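Local coordinates for protein putative peptidase M23 (Pseudomonas aeruginosa PAO1, PDB 2HSI) that binds a zinc ion and is probably a metalloendopeptidase, although its function has not been established, at residues A[26-29]-A[30-34]; A[52-56]-A[57-61]. One frame throughout, in Å; residues are numbered along the deposited sequence.

Contact 1 of 2, residues A[26-29]-A[30-34]; sequences FIMR and LLNKP
Ile-27 and Leu-31, one helical turn apart, lie side by side and point the same way, with Ile-27 CG1 3.8 Å from Leu-31 CD1. CG1 anti to the backbone N (chi1 -154°) and a bend at chi2 bring Ile-27 CD1 to 3.9 Å from both Leu-31 CD1 and Leu-30 CD2. This is the close-packed side: Leu-31 is buried, its side chain also touching Val-41 of strand 39-43 and Ile-275 and Phe-276 of helix 273-277. Next to it Met-28, CG anti to the backbone N (chi1 166°) and bent at chi2, sets its SD alongside Asn-32, 3.8 Å from Asn-32 CB, while Asn-32 OD1 takes a hydrogen bond from the backbone N of Val-41. The other side is looser. Phe-26 is exposed, and its CZ comes no closer than 4.3 Å to Leu-30 CD1; Arg-29 is likewise exposed. At the end of the helix Lys-33 folds back, bent at chi2 (-61°), and its NZ donates to Arg-29 O at 3.1 Å, nearly in line with the carbonyl bond. One water donates to Arg-29 O and Asn-32 O and accepts from Lys-33 NZ, so two donors serve the carbonyl of Arg-29. Backbone bonds from Leu-30, Leu-31 and Asn-32 to the residues four earlier make this a short alpha-helical segment that ends in an inverse gamma turn centred on Asn-32.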
loop_
_atom_site.group_PDB
_atom_site.type_symbol
_atom_site.label_atom_id
_atom_site.label_comp_id
_atom_site.label_asym_id
_atom_site.label_seq_id
_atom_site.Cartn_x
_atom_site.Cartn_y
_atom_site.Cartn_z
ATOM N N PHE A 26 10.202 -13.886 10.828
ATOM C CA PHE A 26 10.652 -12.500 10.828
ATOM C C PHE A 26 9.598 -11.571 10.213
ATOM O O PHE A 26 9.393 -10.454 10.688
ATOM C CB PHE A 26 11.992 -12.374 10.090
ATOM C CG PHE A 26 12.400 -10.959 9.807
ATOM C CD1 PHE A 26 12.838 -10.128 10.836
ATOM C CD2 PHE A 26 12.344 -10.451 8.511
ATOM C CE1 PHE A 26 13.215 -8.813 10.581
ATOM C CE2 PHE A 26 12.718 -9.135 8.243
ATOM C CZ PHE A 26 13.156 -8.313 9.280
ATOM N N ILE A 27 8.923 -12.055 9.175
ATOM C CA ILE A 27 7.895 -11.274 8.498
ATOM C C ILE A 27 6.607 -11.146 9.326
ATOM O O ILE A 27 5.912 -10.139 9.235
ATOM C CB ILE A 27 7.677 -11.751 7.010
ATOM C CG1 ILE A 27 7.137 -10.610 6.137
ATOM C CG2 ILE A 27 6.835 -13.020 6.913
ATOM C CD1 ILE A 27 8.108 -9.445 5.968
ATOM N N MET A 28 6.335 -12.143 10.169
ATOM C CA MET A 28 5.262 -12.069 11.164
ATOM C C MET A 28 5.629 -11.069 12.265
ATOM O O MET A 28 4.795 -10.280 12.694
ATOM C CB MET A 28 4.961 -13.465 11.745
ATOM C CG MET A 28 4.108 -13.510 13.032
ATOM S SD MET A 28 2.359 -13.060 12.870
ATOM C CE MET A 28 1.604 -14.640 12.564
ATOM N N ARG A 29 6.889 -11.089 12.693
ATOM C CA ARG A 29 7.379 -10.162 13.711
ATOM C C ARG A 29 7.399 -8.711 13.217
ATOM O O ARG A 29 7.142 -7.781 13.982
ATOM C CB ARG A 29 8.771 -10.592 14.198
ATOM C CG ARG A 29 9.205 -9.981 15.531
ATOM C CD ARG A 29 8.299 -10.405 16.690
ATOM N NE ARG A 29 8.601 -9.666 17.915
ATOM C CZ ARG A 29 7.934 -9.785 19.061
ATOM N NH1 ARG A 29 6.904 -10.618 19.166
ATOM N NH2 ARG A 29 8.300 -9.063 20.111
ATOM N N LEU A 30 7.681 -8.530 11.930
ATOM C CA LEU A 30 7.728 -7.199 11.328
ATOM C C LEU A 30 6.340 -6.618 11.021
ATOM O O LEU A 30 6.049 -5.468 11.344
ATOM C CB LEU A 30 8.564 -7.239 10.045
ATOM C CG LEU A 30 8.875 -5.906 9.359
ATOM C CD1 LEU A 30 10.124 -5.269 9.946
ATOM C CD2 LEU A 30 9.045 -6.136 7.876
ATOM N N LEU A 31 5.485 -7.422 10.404
ATOM C CA LEU A 31 4.247 -6.908 9.828
ATOM C C LEU A 31 3.019 -7.006 10.714
ATOM O O LEU A 31 2.065 -6.279 10.488
ATOM C CB LEU A 31 3.966 -7.555 8.462
ATOM C CG LEU A 31 4.992 -7.232 7.365
ATOM C CD1 LEU A 31 4.531 -7.785 6.030
ATOM C CD2 LEU A 31 5.297 -5.718 7.266
ATOM N N ASN A 32 3.025 -7.895 11.707
ATOM C CA ASN A 32 1.861 -8.018 12.588
ATOM C C ASN A 32 1.777 -6.867 13.593
ATOM O O ASN A 32 2.262 -6.972 14.722
ATOM C CB ASN A 32 1.826 -9.373 13.305
ATOM C CG ASN A 32 0.463 -9.693 13.884
ATOM O OD1 ASN A 32 -0.567 -9.504 13.231
ATOM N ND2 ASN A 32 0.448 -10.191 15.119
ATOM N N LYS A 33 1.177 -5.767 13.149
ATOM C CA LYS A 33 0.903 -4.604 13.998
ATOM C C LYS A 33 -0.593 -4.301 13.897
ATOM O O LYS A 33 -0.995 -3.336 13.212
ATOM C CB LYS A 33 1.721 -3.384 13.547
ATOM C CG LYS A 33 3.223 -3.606 13.353
ATOM C CD LYS A 33 3.937 -4.043 14.635
ATOM C CE LYS A 33 5.443 -4.109 14.401
ATOM N NZ LYS A 33 6.115 -5.123 15.252
ATOM N N PRO A 34 -1.441 -5.148 14.530
ATOM C CA PRO A 34 -2.875 -4.976 14.299
ATOM C C PRO A 34 -3.507 -3.866 15.141
ATOM O O PRO A 34 -4.004 -4.110 16.241
ATOM C CB PRO A 34 -3.462 -6.362 14.622
ATOM C CG PRO A 34 -2.467 -7.013 15.533
ATOM C CD PRO A 34 -1.162 -6.267 15.452
HETATM O O HOH W 1 4.801 -7.608 15.623
#

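Contact 2 of 2, residues A[52-56]-A[57-61]; sequences RAFYQ and GKPVL
Strands 52-55 and 58-61 run antiparallel but strongly twisted, their directions 123° apart, and a type I' turn from Tyr-55 to Lys-58 joins them. Tyr-55 and Lys-58 form a hydrogen-bonded pair: Tyr-55 N donates to Lys-58 O at 2.9 Å, and Lys-58 N returns a bond to Tyr-55 O at 3.1 Å, approaching from well above the carbonyl plane. Gln-56 and Gly-57 both have positive phi, as this turn requires. Farther along, Val-60 N donates to Ala-53 O at 2.9 Å, and a water bridges Ala-53 N and Val-60 O. On one face of the sheet the non-hydrogen-bonded pair Phe-54 and Pro-59 meets: the phenyl ring lies obliquely across the proline, CE1 3.9 Å from Pro-59 CB, and Arg-90 makes a cation-pi contact with the Phe-54 ring. The other face carries Ala-53, Tyr-55, Lys-58 and Val-60. Val-60 CG2, beside its own backbone N, packs 3.7 Å from Tyr-55 CB. Gln-56 CG sits 3.7 Å above the centre of the Tyr-55 ring, whose OH is hydrogen-bonded to Gln-85 OE1, while Lys-58 NZ leads away to a salt bridge with Asp-268. Together these features make a beta hairpin with a two-residue type I' turn, set within the antiparallel sheet of the N-terminal domain.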
loop_
_atom_site.group_PDB
_atom_site.type_symbol
_atom_site.label_atom_id
_atom_site.label_comp_id
_atom_site.label_asym_id
_atom_site.label_seq_id
_atom_site.Cartn_x
_atom_site.Cartn_y
_atom_site.Cartn_z
ATOM N N ARG A 52 -8.149 -17.992 -1.263
ATOM C CA ARG A 52 -8.423 -16.566 -1.418
ATOM C C ARG A 52 -9.001 -16.050 -0.093
ATOM O O ARG A 52 -9.653 -16.792 0.637
ATOM C CB ARG A 52 -9.417 -16.324 -2.546
ATOM C CG ARG A 52 -8.844 -16.461 -3.946
ATOM C CD ARG A 52 -9.852 -15.930 -4.971
ATOM N NE ARG A 52 -9.242 -15.693 -6.278
ATOM C CZ ARG A 52 -9.444 -16.448 -7.359
ATOM N NH1 ARG A 52 -10.255 -17.497 -7.314
ATOM N NH2 ARG A 52 -8.837 -16.146 -8.499
ATOM N N ALA A 53 -8.747 -14.785 0.218
ATOM C CA ALA A 53 -9.226 -14.206 1.475
ATOM C C ALA A 53 -9.820 -12.832 1.213
ATOM O O ALA A 53 -9.420 -12.159 0.273
ATOM C CB ALA A 53 -8.100 -14.115 2.483
ATOM N N PHE A 54 -10.783 -12.436 2.048
ATOM C CA PHE A 54 -11.531 -11.189 1.885
ATOM C C PHE A 54 -11.725 -10.554 3.253
ATOM O O PHE A 54 -12.077 -11.246 4.214
ATOM C CB PHE A 54 -12.906 -11.442 1.247
ATOM C CG PHE A 54 -12.843 -11.903 -0.181
ATOM C CD1 PHE A 54 -12.906 -10.980 -1.220
ATOM C CD2 PHE A 54 -12.726 -13.262 -0.492
ATOM C CE1 PHE A 54 -12.851 -11.398 -2.539
ATOM C CE2 PHE A 54 -12.657 -13.681 -1.802
ATOM C CZ PHE A 54 -12.722 -12.753 -2.827
ATOM N N TYR A 55 -11.478 -9.248 3.332
ATOM C CA TYR A 55 -11.746 -8.462 4.542
ATOM C C TYR A 55 -12.620 -7.270 4.199
ATOM O O TYR A 55 -12.251 -6.447 3.355
ATOM C CB TYR A 55 -10.436 -7.997 5.178
ATOM C CG TYR A 55 -10.594 -7.114 6.407
ATOM C CD1 TYR A 55 -11.329 -7.551 7.526
ATOM C CD2 TYR A 55 -9.977 -5.862 6.470
ATOM C CE1 TYR A 55 -11.460 -6.750 8.657
ATOM C CE2 TYR A 55 -10.098 -5.057 7.594
ATOM C CZ TYR A 55 -10.841 -5.506 8.684
ATOM O OH TYR A 55 -10.951 -4.708 9.793
ATOM N N GLN A 56 -13.783 -7.197 4.857
ATOM C CA GLN A 56 -14.822 -6.190 4.569
ATOM C C GLN A 56 -15.243 -6.197 3.088
ATOM O O GLN A 56 -15.528 -5.150 2.507
ATOM C CB GLN A 56 -14.377 -4.788 5.045
ATOM C CG GLN A 56 -13.893 -4.758 6.512
ATOM C CD GLN A 56 -13.243 -3.440 6.943
ATOM O OE1 GLN A 56 -12.461 -2.836 6.209
ATOM N NE2 GLN A 56 -13.544 -3.017 8.163
ATOM N N GLY A 57 -15.247 -7.386 2.482
ATOM C CA GLY A 57 -15.638 -7.552 1.071
ATOM C C GLY A 57 -14.542 -7.300 0.036
ATOM O O GLY A 57 -14.771 -7.455 -1.157
ATOM N N LYS A 58 -13.359 -6.908 0.495
ATOM C CA LYS A 58 -12.230 -6.569 -0.374
ATOM C C LYS A 58 -11.215 -7.711 -0.373
ATOM O O LYS A 58 -10.866 -8.201 0.697
ATOM C CB LYS A 58 -11.535 -5.306 0.136
ATOM C CG LYS A 58 -12.456 -4.085 0.385
ATOM C CD LYS A 58 -12.517 -3.164 -0.825
ATOM C CE LYS A 58 -13.510 -2.005 -0.635
ATOM N NZ LYS A 58 -13.051 -0.978 0.343
ATOM N N PRO A 59 -10.712 -8.111 -1.564
ATOM C CA PRO A 59 -9.708 -9.184 -1.635
ATOM C C PRO A 59 -8.391 -8.801 -0.961
ATOM O O PRO A 59 -7.954 -7.646 -1.053
ATOM C CB PRO A 59 -9.538 -9.408 -3.150
ATOM C CG PRO A 59 -9.962 -8.140 -3.776
ATOM C CD PRO A 59 -11.063 -7.606 -2.905
ATOM N N VAL A 60 -7.778 -9.777 -0.290
ATOM C CA VAL A 60 -6.631 -9.572 0.580
ATOM C C VAL A 60 -5.413 -10.372 0.088
ATOM O O VAL A 60 -5.571 -11.471 -0.442
ATOM C CB VAL A 60 -7.010 -9.993 2.040
ATOM C CG1 VAL A 60 -5.807 -10.139 2.936
ATOM C CG2 VAL A 60 -7.998 -9.009 2.622
ATOM N N LEU A 61 -4.220 -9.797 0.268
ATOM C CA LEU A 61 -2.924 -10.438 -0.036
ATOM C C LEU A 61 -2.716 -11.742 0.741
ATOM O O LEU A 61 -2.786 -11.774 1.979
ATOM C CB LEU A 61 -1.774 -9.467 0.265
ATOM C CG LEU A 61 -0.312 -9.952 0.259
ATOM C CD1 LEU A 61 0.052 -10.482 -1.103
ATOM C CD2 LEU A 61 0.636 -8.831 0.660
HETATM O O HOH W 2 -7.115 -13.331 -1.743
#

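In the fold
Contact 1 comes first along the chain and closes before contact 2 opens; their centres are 19 Å apart and their nearest atoms about 7 Å, so they do not touch. Contact 2 supplies two neighbouring inner strands of the six-stranded antiparallel sheet, whereas helix 26-31 of contact 1 packs against strand 39-43, an outermost strand of that sheet. Strand 70-75 lies between strands 39-43 and 58-64 in the sheet. Each contact also reaches the C-terminal part of the chain, contact 1 through helix 273-277 and contact 2 through Asn-267 and Asp-268. Both lie away from the zinc site of His-180, Asp-184, His-259 and His-261, and both join the N-terminal part to the C-terminal part by packing.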